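Local coordinates for protein PmoD (Methylocystis sp. ATCC 49242, PDB 6CPD) that binds copper(I) through a soluble periplasmic domain of cupredoxin type and probably takes part in copper handling in methane-oxidising bacteria, at residues D31-T36 with K124-G128; G37-F43 with F93-F99; E56-D62 with H104-T110. All coordinates share one frame; numbering follows the deposited sequence.

Contact 1 closes the widest loop: 31-36, near the N terminus, meets 124-128 at the C-terminal end, and both other contacts lie between these segments. Strand 37-45 follows almost at once and pairs with strand 92-99 in contact 2. Before that loop closes, strand 55-61 has begun the loop that contact 3 ends at 104-110, so contacts 2 and 3 cross. Contacts 1 and 3 belong to one mixed sheet, in which strand 118-127 adjoins strand 103-112; contact 2 belongs to the antiparallel sheet facing it. Met41 SD against Ile59 CD1 and Phe99 against Tyr105 and Val127 join the two layers of the sandwich.

Contact 1: D31-T36 with K124-G128; sequences DEIPAT and KFMVG
Glu32 and Ile33 run parallel to Met126 and Val127, and three backbone hydrogen bonds hold the pairing: Met126 N to Asp31 O (2.9 Å), Ile33 N to Met126 O (2.9 Å) and Gly128 N to Ile33 O (2.7 Å). The two-residue strand 32-33 thereby becomes an outermost strand, within this chain, of the mixed sheet, two residues after Cys30, which is disulfide-bonded to Cys6. On one face Glu32 meets Met126. The glutamate chain turns sharply at its second torsion (chi2 -85°), which brings the carboxylate back across Met126 and sets Glu32 OE1 3.5 Å from Met126 CG, with the sulfur close by. Replacing Glu32 by an alanine takes the carboxylate away and would probably leave the CG-SD arm of Met126 uncovered on that side and freer to turn. On the other face Ile33 reaches Phe125, its CD1 lying 3.5 Å from Phe125 CD2 in an oblique approach to the ring. Further along, Val127 CG1 packs against Ala35 O at 3.4 Å, a carbonyl that also accepts a hydrogen bond from Gln21. Asp31 sends its carboxylate elsewhere: OD2 accepts a hydrogen bond from the backbone N of Met5 of the second subunit. The chemistry thus differs between the two faces, apolar where Ile33 and Val127 lie and acidic at Glu32. Since Glu28 of the second subunit brings a like charge close to Glu32 OE1, the acidity of either carboxylate may be lowered there.

Contact 2: G37-F43 with F93-F99; sequences GRTIMAF and FSVEHNF
The rings of Phe43 and Phe93 lie nearly parallel, planes 6° apart, but displaced so far that they hardly overlap, centroids 4.7 Å apart. Phe43 CB, rather than its ring, sits over one face of Phe93, 3.8 Å from the centroid, a CH-pi contact. In the plane of the Phe43 ring, at its edge, lies Phe93 O; Tyr88 stacks on Phe93. At the other end, one face of Phe99 carries His97 CD2, 3.6 Å above the ring plane and over its centre, while Thr39 OG1 and Gly37 O stand at its edge. Thr39 OG1 sits beside its own backbone N, opposite the carbonyl carbon (chi1 -54°), and from there donates to Gly37 O at 2.9 Å. That carbonyl oxygen also accepts from Phe99 N, the two donors arriving from opposite faces of its plane. Between the aromatic ends, Met41 CB packs on Val95 CG2 at 4.0 Å. On the reverse side Arg38 CG passes Glu96 OE2, but the guanidinium makes its salt bridge with Asp23. The sandwich side is mainly aromatic and aliphatic, with Thr39 and His97 as polar members, while the other face mixes charged and polar groups with Ile40 and Ala42; a twice-gripped carbonyl holds Gly37 at the strand's start.

Contact 3: E56-D62 with H104-T110; sequences ELRIIRD and HYIGLVT
Backbone hydrogen bonds pair Glu56 with Thr110, Arg58 with Leu108 and Ile60 with Ile106, two bonds to each pair. A seventh, Asp62 N to His104 O at 3.0 Å, extends the ladder past the end of strand 55-61, its donor standing 38° out of the carbonyl plane.

Apolar contacts fall on both faces. Ile60 and Ile106 lie alongside each other, CG1 of the former 3.9 Å from CB of the latter, and Ile60 CD1 reaches Leu108 CD1. Leu68 covers all three. On the opposite face Leu57 CD1 touches Val109 CG2 at 4.0 Å, and Ile59 CG1 rests over the bare CA of Gly107. This second face turns to the interior of the beta sandwich, the architecture of cupredoxins: Leu57 and Ile59 meet Val95 and Met41 of the facing sheet.

Polar groups keep mostly to the Ile60 face. With chi1 at -168° the Asp62 carboxylate swings out opposite its own amide and lies against Ile106, Asp62 CG to Ile106 CD1 3.5 Å. One water donates to both Asp62 OD2 and Tyr105 O, each at 2.9 Å, while Leu64 N donates to OD1. The far end of the Arg58 chain leads away from strand 103-112 to a salt bridge with Glu72. Glu56 and Thr110 run side by side, Glu56 OE1 3.8 Å from Thr110 CB; Glu56 OE2 is hydrogen-bonded to His82 and Thr110 OG1 to Thr120.

Contact 1: D31-T36 with K124-G128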
loop_
_atom_site.group_PDB
_atom_site.type_symbol
_atom_site.label_atom_id
_atom_site.label_comp_id
_atom_site.label_asym_id
_atom_site.label_seq_id
_atom_site.Cartn_x
_atom_site.Cartn_y
_atom_site.Cartn_z
ATOM N N ASP B 31 5.022 -2.207 -4.409
ATOM C CA ASP B 31 4.895 -3.404 -5.237
ATOM C C ASP B 31 5.651 -3.302 -6.561
ATOM O O ASP B 31 5.593 -4.216 -7.378
ATOM C CB ASP B 31 3.428 -3.731 -5.510
ATOM C CG ASP B 31 2.643 -2.539 -5.989
ATOM O OD1 ASP B 31 3.258 -1.616 -6.555
ATOM O OD2 ASP B 31 1.408 -2.538 -5.816
ATOM N N GLU B 32 6.365 -2.198 -6.755
ATOM C CA GLU B 32 7.223 -2.047 -7.923
ATOM C C GLU B 32 8.629 -1.811 -7.424
ATOM O O GLU B 32 8.999 -0.689 -7.077
ATOM C CB GLU B 32 6.753 -0.896 -8.800
ATOM C CG GLU B 32 5.302 -1.017 -9.227
ATOM C CD GLU B 32 5.138 -1.876 -10.469
ATOM O OE1 GLU B 32 6.116 -2.002 -11.239
ATOM O OE2 GLU B 32 4.035 -2.431 -10.665
ATOM N N ILE B 33 9.394 -2.892 -7.351
ATOM C CA ILE B 33 10.764 -2.852 -6.849
ATOM C C ILE B 33 11.738 -2.770 -8.025
ATOM O O ILE B 33 11.859 -3.734 -8.769
ATOM C CB ILE B 33 11.010 -4.107 -5.977
ATOM C CG1 ILE B 33 9.963 -4.159 -4.856
ATOM C CG2 ILE B 33 12.401 -4.145 -5.429
ATOM C CD1 ILE B 33 9.919 -5.472 -4.134
ATOM N N PRO B 34 12.447 -1.634 -8.180
ATOM C CA PRO B 34 13.141 -1.337 -9.450
ATOM C C PRO B 34 14.429 -2.119 -9.726
ATOM O O PRO B 34 14.793 -2.287 -10.895
ATOM C CB PRO B 34 13.443 0.163 -9.342
ATOM C CG PRO B 34 13.477 0.447 -7.888
ATOM C CD PRO B 34 12.458 -0.476 -7.269
ATOM N N ALA B 35 15.105 -2.618 -8.698
ATOM C CA ALA B 35 16.423 -3.198 -8.942
ATOM C C ALA B 35 16.496 -4.640 -8.473
ATOM O O ALA B 35 15.675 -5.089 -7.679
ATOM C CB ALA B 35 17.508 -2.362 -8.239
ATOM N N THR B 36 17.429 -5.384 -9.057
ATOM C CA THR B 36 17.791 -6.693 -8.552
ATOM C C THR B 36 18.747 -6.446 -7.393
ATOM O O THR B 36 19.281 -5.344 -7.254
ATOM C CB THR B 36 18.424 -7.585 -9.642
ATOM O OG1 THR B 36 19.423 -6.840 -10.333
ATOM C CG2 THR B 36 17.362 -8.014 -10.656
ATOM N N LYS B 124 1.148 -9.162 -4.417
ATOM C CA LYS B 124 1.787 -9.386 -5.702
ATOM C C LYS B 124 2.709 -8.223 -5.953
ATOM O O LYS B 124 2.348 -7.077 -5.693
ATOM C CB LYS B 124 0.741 -9.511 -6.802
ATOM C CG LYS B 124 -0.213 -10.663 -6.581
ATOM C CD LYS B 124 -1.011 -10.962 -7.827
ATOM C CE LYS B 124 -1.863 -12.189 -7.647
ATOM N NZ LYS B 124 -2.473 -12.570 -8.947
ATOM N N PHE B 125 3.920 -8.504 -6.422
ATOM C CA PHE B 125 4.837 -7.412 -6.699
ATOM C C PHE B 125 5.768 -7.788 -7.829
ATOM O O PHE B 125 5.841 -8.943 -8.244
ATOM C CB PHE B 125 5.647 -7.018 -5.445
ATOM C CG PHE B 125 6.536 -8.112 -4.896
ATOM C CD1 PHE B 125 6.020 -9.094 -4.066
ATOM C CD2 PHE B 125 7.904 -8.133 -5.182
ATOM C CE1 PHE B 125 6.842 -10.094 -3.552
ATOM C CE2 PHE B 125 8.736 -9.123 -4.663
ATOM C CZ PHE B 125 8.209 -10.095 -3.843
ATOM N N MET B 126 6.495 -6.812 -8.333
ATOM C CA MET B 126 7.467 -7.180 -9.332
ATOM C C MET B 126 8.817 -6.557 -9.062
ATOM O O MET B 126 8.930 -5.499 -8.431
ATOM C CB MET B 126 6.966 -6.810 -10.701
ATOM C CG MET B 126 6.896 -5.354 -10.997
ATOM S SD MET B 126 6.590 -5.278 -12.766
ATOM C CE MET B 126 7.890 -6.380 -13.317
ATOM N N VAL B 127 9.841 -7.252 -9.543
ATOM C CA VAL B 127 11.213 -6.810 -9.407
ATOM C C VAL B 127 11.704 -6.470 -10.797
ATOM O O VAL B 127 11.557 -7.267 -11.723
ATOM C CB VAL B 127 12.092 -7.892 -8.756
ATOM C CG1 VAL B 127 13.546 -7.458 -8.723
ATOM C CG2 VAL B 127 11.564 -8.232 -7.357
ATOM N N GLY B 128 12.257 -5.274 -10.951
ATOM C CA GLY B 128 12.823 -4.861 -12.222
ATOM C C GLY B 128 11.788 -4.240 -13.138
ATOM O O GLY B 128 12.107 -3.879 -14.277
#

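Contact 2: G37-F43 with F93-F99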
loop_
_atom_site.group_PDB
_atom_site.type_symbol
_atom_site.label_atom_id
_atom_site.label_comp_id
_atom_site.label_asym_id
_atom_site.label_seq_id
_atom_site.Cartn_x
_atom_site.Cartn_y
_atom_site.Cartn_z
ATOM N N GLY B 37 18.921 -7.426 -6.520
ATOM C CA GLY B 37 19.910 -7.276 -5.473
ATOM C C GLY B 37 19.298 -7.308 -4.087
ATOM O O GLY B 37 18.147 -7.745 -3.900
ATOM N N ARG B 38 20.065 -6.786 -3.129
ATOM C CA ARG B 38 19.711 -6.823 -1.713
ATOM C C ARG B 38 18.409 -6.096 -1.449
ATOM O O ARG B 38 18.278 -4.902 -1.705
ATOM C CB ARG B 38 20.817 -6.204 -0.855
ATOM C CG ARG B 38 20.515 -6.134 0.642
ATOM C CD ARG B 38 21.806 -6.096 1.456
ATOM N NE ARG B 38 22.602 -4.903 1.163
ATOM C CZ ARG B 38 22.815 -3.906 2.028
ATOM N NH1 ARG B 38 22.312 -3.963 3.252
ATOM N NH2 ARG B 38 23.543 -2.852 1.673
ATOM N N THR B 39 17.447 -6.823 -0.912
ATOM C CA THR B 39 16.134 -6.239 -0.705
ATOM C C THR B 39 15.656 -6.563 0.691
ATOM O O THR B 39 15.702 -7.716 1.115
ATOM C CB THR B 39 15.150 -6.762 -1.761
ATOM O OG1 THR B 39 15.703 -6.523 -3.057
ATOM C CG2 THR B 39 13.806 -6.065 -1.646
ATOM N N ILE B 40 15.193 -5.539 1.410
ATOM C CA ILE B 40 14.676 -5.748 2.738
ATOM C C ILE B 40 13.198 -5.426 2.735
ATOM O O ILE B 40 12.804 -4.342 2.314
ATOM C CB ILE B 40 15.408 -4.878 3.770
ATOM C CG1 ILE B 40 16.883 -5.279 3.823
ATOM C CG2 ILE B 40 14.725 -4.979 5.147
ATOM C CD1 ILE B 40 17.745 -4.311 4.613
ATOM N N MET B 41 12.391 -6.371 3.206
ATOM C CA MET B 41 10.957 -6.140 3.363
ATOM C C MET B 41 10.563 -6.115 4.828
ATOM O O MET B 41 10.771 -7.099 5.544
ATOM C CB MET B 41 10.166 -7.216 2.626
ATOM C CG MET B 41 10.581 -7.352 1.159
ATOM S SD MET B 41 9.507 -8.481 0.255
ATOM C CE MET B 41 7.961 -8.123 1.078
ATOM N N ALA B 42 9.990 -4.991 5.260
ATOM C CA ALA B 42 9.576 -4.816 6.645
ATOM C C ALA B 42 8.055 -4.882 6.781
ATOM O O ALA B 42 7.331 -4.216 6.033
ATOM C CB ALA B 42 10.100 -3.492 7.188
ATOM N N PHE B 43 7.594 -5.674 7.749
ATOM C CA PHE B 43 6.172 -5.935 7.985
ATOM C C PHE B 43 5.761 -5.327 9.324
ATOM O O PHE B 43 6.470 -5.471 10.320
ATOM C CB PHE B 43 5.886 -7.441 7.972
ATOM C CG PHE B 43 6.151 -8.095 6.646
ATOM C CD1 PHE B 43 7.441 -8.438 6.277
ATOM C CD2 PHE B 43 5.116 -8.357 5.768
ATOM C CE1 PHE B 43 7.688 -9.025 5.049
ATOM C CE2 PHE B 43 5.355 -8.944 4.545
ATOM C CZ PHE B 43 6.646 -9.285 4.187
ATOM N N PHE B 93 8.432 -7.304 11.872
ATOM C CA PHE B 93 9.592 -8.128 11.514
ATOM C C PHE B 93 10.090 -7.731 10.134
ATOM O O PHE B 93 9.370 -7.088 9.372
ATOM C CB PHE B 93 9.269 -9.635 11.573
ATOM C CG PHE B 93 8.240 -10.100 10.559
ATOM C CD1 PHE B 93 6.884 -9.925 10.788
ATOM C CD2 PHE B 93 8.635 -10.748 9.398
ATOM C CE1 PHE B 93 5.946 -10.374 9.873
ATOM C CE2 PHE B 93 7.702 -11.197 8.477
ATOM C CZ PHE B 93 6.360 -11.008 8.710
ATOM N N SER B 94 11.321 -8.113 9.817
ATOM C CA SER B 94 11.888 -7.833 8.504
ATOM C C SER B 94 12.435 -9.115 7.901
ATOM O O SER B 94 12.831 -10.025 8.630
ATOM C CB SER B 94 13.014 -6.797 8.590
ATOM O OG SER B 94 12.534 -5.516 8.968
ATOM N N VAL B 95 12.433 -9.184 6.573
ATOM C CA VAL B 95 13.103 -10.258 5.855
ATOM C C VAL B 95 14.030 -9.601 4.839
ATOM O O VAL B 95 13.766 -8.492 4.357
ATOM C CB VAL B 95 12.115 -11.230 5.157
ATOM C CG1 VAL B 95 10.903 -11.462 6.029
ATOM C CG2 VAL B 95 11.690 -10.699 3.824
ATOM N N GLU B 96 15.163 -10.243 4.593
ATOM C CA GLU B 96 16.121 -9.753 3.628
ATOM C C GLU B 96 16.326 -10.822 2.578
ATOM O O GLU B 96 16.380 -12.005 2.901
ATOM C CB GLU B 96 17.449 -9.388 4.312
ATOM C CG GLU B 96 18.539 -8.885 3.365
ATOM C CD GLU B 96 19.341 -10.002 2.697
ATOM O OE1 GLU B 96 19.293 -11.154 3.177
ATOM O OE2 GLU B 96 20.019 -9.720 1.682
ATOM N N HIS B 97 16.421 -10.415 1.323
ATOM C CA HIS B 97 16.638 -11.381 0.258
ATOM C C HIS B 97 17.351 -10.726 -0.917
ATOM O O HIS B 97 17.060 -9.581 -1.271
ATOM C CB HIS B 97 15.304 -11.987 -0.204
ATOM C CG HIS B 97 15.464 -13.093 -1.201
ATOM N ND1 HIS B 97 16.074 -14.287 -0.892
ATOM C CD2 HIS B 97 15.120 -13.175 -2.510
ATOM C CE1 HIS B 97 16.091 -15.067 -1.959
ATOM N NE2 HIS B 97 15.520 -14.411 -2.958
ATOM N N ASN B 98 18.291 -11.440 -1.517
ATOM C CA ASN B 98 18.860 -10.984 -2.771
ATOM C C ASN B 98 18.028 -11.521 -3.921
ATOM O O ASN B 98 18.064 -12.711 -4.212
ATOM C CB ASN B 98 20.317 -11.435 -2.916
ATOM C CG ASN B 98 20.997 -10.834 -4.141
ATOM O OD1 ASN B 98 21.510 -9.717 -4.094
ATOM N ND2 ASN B 98 21.027 -11.593 -5.239
ATOM N N PHE B 99 17.264 -10.638 -4.557
ATOM C CA PHE B 99 16.543 -11.004 -5.763
ATOM C C PHE B 99 17.508 -10.898 -6.926
ATOM O O PHE B 99 17.829 -9.800 -7.369
ATOM C CB PHE B 99 15.322 -10.113 -5.988
ATOM C CG PHE B 99 14.196 -10.362 -5.019
ATOM C CD1 PHE B 99 13.178 -11.247 -5.340
ATOM C CD2 PHE B 99 14.149 -9.705 -3.791
ATOM C CE1 PHE B 99 12.136 -11.482 -4.455
ATOM C CE2 PHE B 99 13.110 -9.943 -2.894
ATOM C CZ PHE B 99 12.099 -10.838 -3.235
#

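Contact 3: E56-D62 with H104-T110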
loop_
_atom_site.group_PDB
_atom_site.type_symbol
_atom_site.label_atom_id
_atom_site.label_comp_id
_atom_site.label_asym_id
_atom_site.label_seq_id
_atom_site.Cartn_x
_atom_site.Cartn_y
_atom_site.Cartn_z
ATOM N N GLU B 56 3.057 -17.260 8.738
ATOM C CA GLU B 56 4.038 -17.851 7.843
ATOM C C GLU B 56 4.183 -16.978 6.600
ATOM O O GLU B 56 3.201 -16.405 6.120
ATOM C CB GLU B 56 3.614 -19.266 7.457
ATOM C CG GLU B 56 4.414 -19.873 6.318
ATOM C CD GLU B 56 3.816 -21.173 5.795
ATOM O OE1 GLU B 56 2.637 -21.462 6.092
ATOM O OE2 GLU B 56 4.527 -21.905 5.068
ATOM N N LEU B 57 5.400 -16.858 6.083
ATOM C CA LEU B 57 5.600 -16.112 4.840
ATOM C C LEU B 57 6.334 -16.979 3.828
ATOM O O LEU B 57 7.370 -17.558 4.137
ATOM C CB LEU B 57 6.389 -14.815 5.086
ATOM C CG LEU B 57 6.851 -14.068 3.818
ATOM C CD1 LEU B 57 5.694 -13.414 3.042
ATOM C CD2 LEU B 57 7.943 -13.041 4.140
ATOM N N ARG B 58 5.784 -17.065 2.627
ATOM C CA ARG B 58 6.473 -17.696 1.516
ATOM C C ARG B 58 6.425 -16.790 0.311
ATOM O O ARG B 58 5.350 -16.396 -0.134
ATOM C CB ARG B 58 5.869 -19.062 1.204
ATOM C CG ARG B 58 6.537 -19.738 0.005
ATOM C CD ARG B 58 5.851 -21.019 -0.373
ATOM N NE ARG B 58 6.346 -22.117 0.451
ATOM C CZ ARG B 58 5.604 -23.112 0.906
ATOM N NH1 ARG B 58 4.312 -23.143 0.641
ATOM N NH2 ARG B 58 6.153 -24.064 1.640
ATOM N N ILE B 59 7.589 -16.447 -0.222
ATOM C CA ILE B 59 7.610 -15.655 -1.446
ATOM C C ILE B 59 7.902 -16.597 -2.607
ATOM O O ILE B 59 8.885 -17.332 -2.584
ATOM C CB ILE B 59 8.656 -14.528 -1.373
ATOM C CG1 ILE B 59 8.300 -13.558 -0.246
ATOM C CG2 ILE B 59 8.745 -13.777 -2.724
ATOM C CD1 ILE B 59 9.325 -12.441 -0.066
ATOM N N ILE B 60 7.019 -16.603 -3.597
ATOM C CA ILE B 60 7.197 -17.473 -4.761
ATOM C C ILE B 60 7.313 -16.678 -6.048
ATOM O O ILE B 60 6.819 -15.546 -6.159
ATOM C CB ILE B 60 6.021 -18.462 -4.940
ATOM C CG1 ILE B 60 4.712 -17.688 -5.157
ATOM C CG2 ILE B 60 5.894 -19.393 -3.728
ATOM C CD1 ILE B 60 3.549 -18.567 -5.572
ATOM N N ARG B 61 7.971 -17.285 -7.026
ATOM C CA ARG B 61 7.876 -16.825 -8.397
ATOM C C ARG B 61 6.429 -17.029 -8.818
ATOM O O ARG B 61 5.826 -18.066 -8.526
ATOM C CB ARG B 61 8.859 -17.602 -9.296
ATOM C CG ARG B 61 10.308 -17.390 -8.840
ATOM C CD ARG B 61 11.311 -18.275 -9.546
ATOM N NE ARG B 61 11.316 -19.652 -9.055
ATOM C CZ ARG B 61 11.983 -20.081 -7.986
ATOM N NH1 ARG B 61 12.707 -19.241 -7.253
ATOM N NH2 ARG B 61 11.925 -21.364 -7.644
ATOM N N ASP B 62 5.857 -16.020 -9.464
ATOM C CA ASP B 62 4.469 -16.064 -9.894
ATOM C C ASP B 62 4.352 -16.994 -11.113
ATOM O O ASP B 62 4.954 -16.717 -12.140
ATOM C CB ASP B 62 3.982 -14.652 -10.249
ATOM C CG ASP B 62 2.459 -14.573 -10.431
ATOM O OD1 ASP B 62 1.816 -15.613 -10.718
ATOM O OD2 ASP B 62 1.908 -13.454 -10.296
ATOM N N HIS B 104 7.860 -11.343 -11.848
ATOM C CA HIS B 104 6.715 -11.200 -10.952
ATOM C C HIS B 104 6.822 -12.186 -9.817
ATOM O O HIS B 104 7.162 -13.358 -10.038
ATOM C CB HIS B 104 5.383 -11.450 -11.669
ATOM C CG HIS B 104 5.053 -10.447 -12.725
ATOM N ND1 HIS B 104 5.350 -10.641 -14.057
ATOM C CD2 HIS B 104 4.426 -9.251 -12.647
ATOM C CE1 HIS B 104 4.920 -9.605 -14.753
ATOM N NE2 HIS B 104 4.362 -8.744 -13.919
ATOM N N TYR B 105 6.492 -11.714 -8.617
ATOM C CA TYR B 105 6.575 -12.527 -7.421
ATOM C C TYR B 105 5.290 -12.390 -6.627
ATOM O O TYR B 105 4.521 -11.440 -6.815
ATOM C CB TYR B 105 7.780 -12.126 -6.551
ATOM C CG TYR B 105 9.096 -12.374 -7.231
ATOM C CD1 TYR B 105 9.637 -11.434 -8.094
ATOM C CD2 TYR B 105 9.786 -13.561 -7.036
ATOM C CE1 TYR B 105 10.854 -11.670 -8.741
ATOM C CE2 TYR B 105 10.991 -13.801 -7.670
ATOM C CZ TYR B 105 11.523 -12.855 -8.515
ATOM O OH TYR B 105 12.727 -13.115 -9.143
ATOM N N ILE B 106 5.058 -13.349 -5.742
ATOM C CA ILE B 106 3.913 -13.291 -4.855
ATOM C C ILE B 106 4.369 -13.589 -3.437
ATOM O O ILE B 106 5.007 -14.616 -3.200
ATOM C CB ILE B 106 2.817 -14.307 -5.250
ATOM C CG1 ILE B 106 2.439 -14.167 -6.732
ATOM C CG2 ILE B 106 1.612 -14.164 -4.306
ATOM C CD1 ILE B 106 1.311 -15.060 -7.184
ATOM N N GLY B 107 4.049 -12.707 -2.497
ATOM C CA GLY B 107 4.291 -13.014 -1.103
ATOM C C GLY B 107 3.019 -13.635 -0.555
ATOM O O GLY B 107 1.950 -13.024 -0.606
ATOM N N LEU B 108 3.127 -14.868 -0.074
ATOM C CA LEU B 108 1.996 -15.560 0.532
ATOM C C LEU B 108 2.090 -15.495 2.046
ATOM O O LEU B 108 2.991 -16.093 2.631
ATOM C CB LEU B 108 1.950 -17.022 0.099
ATOM C CG LEU B 108 1.849 -17.256 -1.397
ATOM C CD1 LEU B 108 1.986 -18.743 -1.717
ATOM C CD2 LEU B 108 0.523 -16.716 -1.862
ATOM N N VAL B 109 1.170 -14.780 2.673
ATOM C CA VAL B 109 1.152 -14.672 4.127
ATOM C C VAL B 109 0.050 -15.573 4.655
ATOM O O VAL B 109 -1.120 -15.402 4.322
ATOM C CB VAL B 109 0.904 -13.234 4.615
ATOM C CG1 VAL B 109 0.901 -13.193 6.143
ATOM C CG2 VAL B 109 1.952 -12.273 4.044
ATOM N N THR B 110 0.423 -16.545 5.464
ATOM C CA THR B 110 -0.553 -17.476 5.984
ATOM C C THR B 110 -0.694 -17.296 7.485
ATOM O O THR B 110 0.287 -17.391 8.218
ATOM C CB THR B 110 -0.158 -18.928 5.671
ATOM O OG1 THR B 110 0.110 -19.051 4.269
ATOM C CG2 THR B 110 -1.280 -19.892 6.073
HETATM O O HOH W 1 2.912 -11.036 -9.151
HETATM O O HOH W 2 7.601 -15.374 -12.813
#